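Local coordinates for protein CG4930 (Drosophila melanogaster, PDB 3ISM) that inhibits the nuclease EndoG by binding it in a complex, and is probably also a ribonuclease inhibitor, at residues W312-P323 and F342-F352. The protein carries 1 engineered substitution. Residues are numbered along the deposited sequence; the frame is centred on the assembly and turned at random.
Sequences WRDKMVKMELGP and FYEKAGCKAPF
Trp-312 turns the edge of its six-membered ring toward the face of Phe-342 in an offset edge-to-face pair, planes at 68°. With CG anti to the backbone N (chi1 174°), the indole reaches the 342-352 chain, where NE1 donates to Lys-345 O at 3.0 Å. That oxygen lies 16° out of the indole plane and also accepts Cys-348 N from the opposite face of its carbonyl, closing the type I' turn 345-348. Val-317 CG2 lies over an indole face; Cys-348, small and polarisable, sets SG obliquely to the five-membered ring, 3.8 Å from that methyl. A phenylalanine in place of Trp-312 would probably leave Lys-345 O without its indole donor. Beyond the helix, Glu-320 takes the positive phi of a Schellman motif, and Gly-322 N donates to Tyr-343 OH in a short but bent bond (2.8 Å). Glycine suits this place because a CB would clash with that hydroxyl. The Tyr-343 ring lies between Phe-342 CD2 and Pro-351 CD, with Met-316 O at its edge. Pro-323 lays CD over the Phe-342 face, a CH-pi contact. The whole ties the end of helix 309-317 to the loop beyond helix 340-343, while Phe-297 and Arg-300 of helix 290-305 engage Phe-342.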
ATOM      1  N   TRP C 312      37.690  20.588  29.902  1.00 29.51           N
ATOM      2  CA  TRP C 312      36.464  21.367  29.731  1.00 28.97           C
ATOM      3  C   TRP C 312      36.400  22.049  28.360  1.00 28.83           C
ATOM      4  O   TRP C 312      35.458  21.823  27.595  1.00 28.26           O
ATOM      5  CB  TRP C 312      36.284  22.384  30.872  1.00 28.67           C
ATOM      6  CG  TRP C 312      35.103  23.333  30.709  1.00 28.40           C
ATOM      7  CD1 TRP C 312      35.149  24.705  30.685  1.00 28.15           C
ATOM      8  CD2 TRP C 312      33.717  22.979  30.545  1.00 28.39           C
ATOM      9  NE1 TRP C 312      33.881  25.221  30.526  1.00 28.06           N
ATOM     10  CE2 TRP C 312      32.986  24.184  30.438  1.00 28.27           C
ATOM     11  CE3 TRP C 312      33.022  21.762  30.487  1.00 28.38           C
ATOM     12  CZ2 TRP C 312      31.594  24.203  30.267  1.00 27.99           C
ATOM     13  CZ3 TRP C 312      31.641  21.790  30.312  1.00 28.02           C
ATOM     14  CH2 TRP C 312      30.946  23.002  30.204  1.00 27.83           C
ATOM     15  N   ARG C 313      37.422  22.846  28.047  1.00 28.57           N
ATOM     16  CA  ARG C 313      37.435  23.656  26.828  1.00 28.62           C
ATOM     17  C   ARG C 313      37.567  22.865  25.521  1.00 28.50           C
ATOM     18  O   ARG C 313      36.793  23.088  24.597  1.00 28.20           O
ATOM     19  CB  ARG C 313      38.536  24.717  26.900  1.00 28.70           C
ATOM     20  CG  ARG C 313      38.386  25.705  28.046  1.00 28.70           C
ATOM     21  CD  ARG C 313      39.284  26.902  27.833  1.00 29.11           C
ATOM     22  NE  ARG C 313      40.665  26.510  27.562  1.00 29.34           N
ATOM     23  CZ  ARG C 313      41.603  26.337  28.491  1.00 29.72           C
ATOM     24  NH1 ARG C 313      41.327  26.513  29.780  1.00 29.14           N
ATOM     25  NH2 ARG C 313      42.828  25.983  28.129  1.00 29.77           N
ATOM     26  N   ASP C 314      38.534  21.949  25.458  1.00 28.72           N
ATOM     27  CA  ASP C 314      38.883  21.246  24.215  1.00 29.05           C
ATOM     28  C   ASP C 314      38.047  19.996  23.975  1.00 29.34           C
ATOM     29  O   ASP C 314      37.964  19.497  22.845  1.00 29.31           O
ATOM     30  CB  ASP C 314      40.363  20.850  24.202  1.00 29.22           C
ATOM     31  CG  ASP C 314      41.291  22.017  24.493  1.00 29.50           C
ATOM     32  OD1 ASP C 314      40.875  23.181  24.310  1.00 29.43           O
ATOM     33  OD2 ASP C 314      42.441  21.761  24.909  1.00 30.92           O
ATOM     34  N   LYS C 315      37.444  19.479  25.036  1.00 29.49           N
ATOM     35  CA  LYS C 315      36.635  18.273  24.912  1.00 29.96           C
ATOM     36  C   LYS C 315      35.146  18.545  25.122  1.00 29.85           C
ATOM     37  O   LYS C 315      34.363  18.421  24.184  1.00 29.93           O
ATOM     38  CB  LYS C 315      37.146  17.157  25.843  1.00 30.08           C
ATOM     39  CG  LYS C 315      38.663  16.904  25.756  1.00 30.93           C
ATOM     40  CD  LYS C 315      39.100  16.519  24.342  1.00 31.53           C
ATOM     41  CE  LYS C 315      40.602  16.305  24.264  1.00 32.47           C
ATOM     42  NZ  LYS C 315      40.997  15.743  22.935  1.00 33.29           N
ATOM     43  N   MET C 316      34.763  18.934  26.335  1.00 29.60           N
ATOM     44  CA  MET C 316      33.345  19.102  26.669  1.00 29.41           C
ATOM     45  C   MET C 316      32.646  20.255  25.932  1.00 29.45           C
ATOM     46  O   MET C 316      31.482  20.112  25.492  1.00 28.87           O
ATOM     47  CB  MET C 316      33.167  19.252  28.172  1.00 29.46           C
ATOM     48  CG  MET C 316      33.647  18.060  28.968  1.00 29.84           C
ATOM     49  SD  MET C 316      32.933  18.021  30.616  1.00 28.83           S
ATOM     50  CE  MET C 316      31.255  17.506  30.225  1.00 30.61           C
ATOM     51  N   VAL C 317      33.362  21.378  25.795  1.00 29.02           N
ATOM     52  CA  VAL C 317      32.872  22.532  25.039  1.00 29.12           C
ATOM     53  C   VAL C 317      33.062  22.331  23.530  1.00 29.39           C
ATOM     54  O   VAL C 317      32.083  22.316  22.779  1.00 29.29           O
ATOM     55  CB  VAL C 317      33.553  23.856  25.482  1.00 29.25           C
ATOM     56  CG1 VAL C 317      33.170  25.014  24.548  1.00 28.41           C
ATOM     57  CG2 VAL C 317      33.188  24.192  26.923  1.00 28.82           C
ATOM     58  N   LYS C 318      34.316  22.158  23.107  1.00 29.52           N
ATOM     59  CA  LYS C 318      34.684  22.103  21.689  1.00 30.00           C
ATOM     60  C   LYS C 318      33.953  21.009  20.914  1.00 30.07           C
ATOM     61  O   LYS C 318      33.464  21.252  19.809  1.00 29.96           O
ATOM     62  CB  LYS C 318      36.201  21.945  21.532  1.00 30.15           C
ATOM     63  CG  LYS C 318      36.689  21.849  20.084  1.00 30.74           C
ATOM     64  CD  LYS C 318      38.189  22.168  19.980  1.00 31.98           C
ATOM     65  CE  LYS C 318      39.073  20.996  20.410  1.00 31.52           C
ATOM     66  NZ  LYS C 318      40.495  21.410  20.608  1.00 31.34           N
ATOM     67  N   MET C 319      33.853  19.822  21.508  1.00 30.15           N
ATOM     68  CA  MET C 319      33.190  18.696  20.855  1.00 30.38           C
ATOM     69  C   MET C 319      31.707  18.565  21.194  1.00 30.49           C
ATOM     70  O   MET C 319      31.083  17.540  20.875  1.00 30.83           O
ATOM     71  CB  MET C 319      33.923  17.403  21.166  1.00 30.21           C
ATOM     72  CG  MET C 319      35.387  17.457  20.815  1.00 30.24           C
ATOM     73  SD  MET C 319      36.226  16.050  21.539  1.00 30.80           S
ATOM     74  CE  MET C 319      37.656  15.926  20.447  1.00 30.97           C
ATOM     75  N   GLU C 320      31.155  19.598  21.836  1.00 30.56           N
ATOM     76  CA  GLU C 320      29.721  19.684  22.140  1.00 30.90           C
ATOM     77  C   GLU C 320      29.223  18.455  22.918  1.00 30.71           C
ATOM     78  O   GLU C 320      28.299  17.763  22.493  1.00 30.73           O
ATOM     79  CB  GLU C 320      28.932  19.879  20.839  1.00 31.09           C
ATOM     80  CG  GLU C 320      27.548  20.512  20.985  1.00 31.96           C
ATOM     81  CD  GLU C 320      26.788  20.549  19.662  1.00 31.82           C
ATOM     82  OE1 GLU C 320      27.356  21.041  18.653  1.00 30.99           O
ATOM     83  OE2 GLU C 320      25.618  20.086  19.639  1.00 33.56           O
ATOM     84  N   LEU C 321      29.848  18.180  24.060  1.00 30.51           N
ATOM     85  CA  LEU C 321      29.523  16.977  24.829  1.00 30.25           C
ATOM     86  C   LEU C 321      28.553  17.249  25.971  1.00 30.24           C
ATOM     87  O   LEU C 321      28.463  16.485  26.937  1.00 30.03           O
ATOM     88  CB  LEU C 321      30.796  16.267  25.308  1.00 30.13           C
ATOM     89  CG  LEU C 321      31.688  15.788  24.149  1.00 30.30           C
ATOM     90  CD1 LEU C 321      32.878  14.983  24.661  1.00 29.03           C
ATOM     91  CD2 LEU C 321      30.881  14.991  23.091  1.00 28.81           C
ATOM     92  N   GLY C 322      27.806  18.338  25.831  1.00 30.34           N
ATOM     93  CA  GLY C 322      26.794  18.711  26.803  1.00 30.61           C
ATOM     94  C   GLY C 322      25.527  17.909  26.634  1.00 30.78           C
ATOM     95  O   GLY C 322      25.539  16.866  25.974  1.00 30.89           O
ATOM     96  N   PRO C 323      24.429  18.383  27.246  1.00 30.81           N
ATOM     97  CA  PRO C 323      23.121  17.755  27.141  1.00 30.95           C
ATOM     98  C   PRO C 323      22.747  17.437  25.700  1.00 30.97           C
ATOM     99  O   PRO C 323      23.105  18.188  24.781  1.00 31.06           O
ATOM    100  CB  PRO C 323      22.180  18.818  27.719  1.00 30.99           C
ATOM    101  CG  PRO C 323      23.015  19.521  28.736  1.00 30.93           C
ATOM    102  CD  PRO C 323      24.391  19.580  28.110  1.00 31.11           C
ATOM    103  N   PHE C 342      24.547  25.338  29.984  1.00 32.28           N
ATOM    104  CA  PHE C 342      25.479  24.288  30.427  1.00 31.95           C
ATOM    105  C   PHE C 342      26.944  24.641  30.146  1.00 31.95           C
ATOM    106  O   PHE C 342      27.822  24.391  30.976  1.00 31.84           O
ATOM    107  CB  PHE C 342      25.136  22.934  29.774  1.00 31.91           C
ATOM    108  CG  PHE C 342      26.217  21.886  29.935  1.00 31.45           C
ATOM    109  CD1 PHE C 342      26.270  21.101  31.075  1.00 30.70           C
ATOM    110  CD2 PHE C 342      27.183  21.700  28.949  1.00 30.98           C
ATOM    111  CE1 PHE C 342      27.261  20.149  31.234  1.00 30.35           C
ATOM    112  CE2 PHE C 342      28.178  20.758  29.104  1.00 31.00           C
ATOM    113  CZ  PHE C 342      28.214  19.974  30.254  1.00 31.03           C
ATOM    114  N   TYR C 343      27.190  25.213  28.970  1.00 31.85           N
ATOM    115  CA  TYR C 343      28.539  25.524  28.515  1.00 31.99           C
ATOM    116  C   TYR C 343      29.047  26.852  29.060  1.00 31.97           C
ATOM    117  O   TYR C 343      30.251  27.106  29.041  1.00 31.82           O
ATOM    118  CB  TYR C 343      28.592  25.563  26.985  1.00 31.84           C
ATOM    119  CG  TYR C 343      28.219  24.267  26.321  1.00 32.13           C
ATOM    120  CD1 TYR C 343      26.906  24.021  25.928  1.00 31.14           C
ATOM    121  CD2 TYR C 343      29.174  23.279  26.091  1.00 32.41           C
ATOM    122  CE1 TYR C 343      26.554  22.838  25.323  1.00 31.97           C
ATOM    123  CE2 TYR C 343      28.826  22.074  25.491  1.00 31.70           C
ATOM    124  CZ  TYR C 343      27.512  21.865  25.106  1.00 31.88           C
ATOM    125  OH  TYR C 343      27.143  20.686  24.493  1.00 31.74           O
ATOM    126  N   GLU C 344      28.133  27.695  29.534  1.00 32.18           N
ATOM    127  CA  GLU C 344      28.482  29.040  30.005  1.00 32.64           C
ATOM    128  C   GLU C 344      29.155  29.041  31.386  1.00 32.76           C
ATOM    129  O   GLU C 344      28.638  29.615  32.351  1.00 32.62           O
ATOM    130  CB  GLU C 344      27.257  29.968  29.960  1.00 32.77           C
ATOM    131  CG  GLU C 344      26.954  30.520  28.560  1.00 33.22           C
ATOM    132  CD  GLU C 344      25.521  31.004  28.396  1.00 33.75           C
ATOM    133  OE1 GLU C 344      24.955  31.541  29.367  1.00 33.91           O
ATOM    134  OE2 GLU C 344      24.957  30.843  27.290  1.00 34.52           O
ATOM    135  N   LYS C 345      30.315  28.385  31.455  1.00 32.95           N
ATOM    136  CA  LYS C 345      31.134  28.287  32.663  1.00 33.03           C
ATOM    137  C   LYS C 345      32.618  28.382  32.302  1.00 33.00           C
ATOM    138  O   LYS C 345      33.013  28.031  31.189  1.00 32.87           O
ATOM    139  CB  LYS C 345      30.850  26.980  33.417  1.00 33.00           C
ATOM    140  CG  LYS C 345      29.482  26.937  34.072  1.00 33.35           C
ATOM    141  CD  LYS C 345      29.528  26.315  35.451  1.00 34.62           C
ATOM    142  CE  LYS C 345      28.224  26.553  36.196  1.00 35.12           C
ATOM    143  NZ  LYS C 345      27.853  28.001  36.226  1.00 34.89           N
ATOM    144  N   ALA C 346      33.421  28.864  33.254  1.00 33.38           N
ATOM    145  CA  ALA C 346      34.854  29.157  33.065  1.00 33.41           C
ATOM    146  C   ALA C 346      35.145  30.097  31.886  1.00 33.59           C
ATOM    147  O   ALA C 346      36.197  30.001  31.245  1.00 33.59           O
ATOM    148  CB  ALA C 346      35.681  27.862  32.970  1.00 33.28           C
ATOM    149  N   GLY C 347      34.207  31.003  31.613  1.00 33.77           N
ATOM    150  CA  GLY C 347      34.323  31.951  30.502  1.00 34.22           C
ATOM    151  C   GLY C 347      33.863  31.432  29.142  1.00 34.30           C
ATOM    152  O   GLY C 347      33.783  32.194  28.176  1.00 34.14           O
ATOM    153  N   CYS C 348      33.559  30.140  29.067  1.00 34.66           N
ATOM    154  CA  CYS C 348      33.195  29.498  27.802  1.00 35.02           C
ATOM    155  C   CYS C 348      31.779  29.809  27.344  1.00 35.08           C
ATOM    156  O   CYS C 348      30.958  30.322  28.105  1.00 35.08           O
ATOM    157  CB  CYS C 348      33.361  27.979  27.892  1.00 34.99           C
ATOM    158  SG  CYS C 348      35.059  27.399  27.815  1.00 36.00           S
ATOM    159  N   LYS C 349      31.512  29.496  26.080  1.00 35.32           N
ATOM    160  CA  LYS C 349      30.172  29.555  25.521  1.00 35.43           C
ATOM    161  C   LYS C 349      29.906  28.265  24.766  1.00 35.42           C
ATOM    162  O   LYS C 349      30.840  27.520  24.452  1.00 35.18           O
ATOM    163  CB  LYS C 349      30.023  30.762  24.592  1.00 35.25           C
ATOM    164  CG  LYS C 349      29.820  32.071  25.338  1.00 36.14           C
ATOM    165  CD  LYS C 349      30.439  33.251  24.598  1.00 36.55           C
ATOM    166  CE  LYS C 349      30.329  34.531  25.413  1.00 36.97           C
ATOM    167  NZ  LYS C 349      30.866  35.717  24.676  1.00 36.92           N
ATOM    168  N   ALA C 350      28.628  28.006  24.500  1.00 35.69           N
ATOM    169  CA  ALA C 350      28.204  26.878  23.684  1.00 35.89           C
ATOM    170  C   ALA C 350      28.799  26.992  22.283  1.00 36.35           C
ATOM    171  O   ALA C 350      28.761  28.070  21.679  1.00 36.05           O
ATOM    172  CB  ALA C 350      26.686  26.824  23.616  1.00 35.76           C
ATOM    173  N   PRO C 351      29.377  25.886  21.773  1.00 36.80           N
ATOM    174  CA  PRO C 351      29.936  25.797  20.420  1.00 37.32           C
ATOM    175  C   PRO C 351      28.939  26.035  19.274  1.00 37.79           C
ATOM    176  O   PRO C 351      29.349  26.027  18.111  1.00 37.78           O
ATOM    177  CB  PRO C 351      30.463  24.356  20.359  1.00 37.26           C
ATOM    178  CG  PRO C 351      29.675  23.625  21.392  1.00 37.14           C
ATOM    179  CD  PRO C 351      29.563  24.620  22.502  1.00 36.88           C
ATOM    180  N   PHE C 352      27.661  26.246  19.590  1.00 38.26           N
ATOM    181  CA  PHE C 352      26.647  26.466  18.553  1.00 38.96           C
ATOM    182  C   PHE C 352      25.987  27.849  18.532  1.00 39.28           C
ATOM    183  O   PHE C 352      25.649  28.405  19.580  1.00 39.10           O
ATOM    184  CB  PHE C 352      25.578  25.351  18.530  1.00 39.12           C
ATOM    185  CG  PHE C 352      25.105  24.901  19.894  1.00 39.37           C
ATOM    186  CD1 PHE C 352      25.639  23.760  20.487  1.00 39.49           C
ATOM    187  CD2 PHE C 352      24.114  25.603  20.575  1.00 40.12           C
ATOM    188  CE1 PHE C 352      25.204  23.332  21.742  1.00 39.65           C
ATOM    189  CE2 PHE C 352      23.674  25.179  21.838  1.00 40.30           C
ATOM    190  CZ  PHE C 352      24.222  24.043  22.416  1.00 39.52           C
TER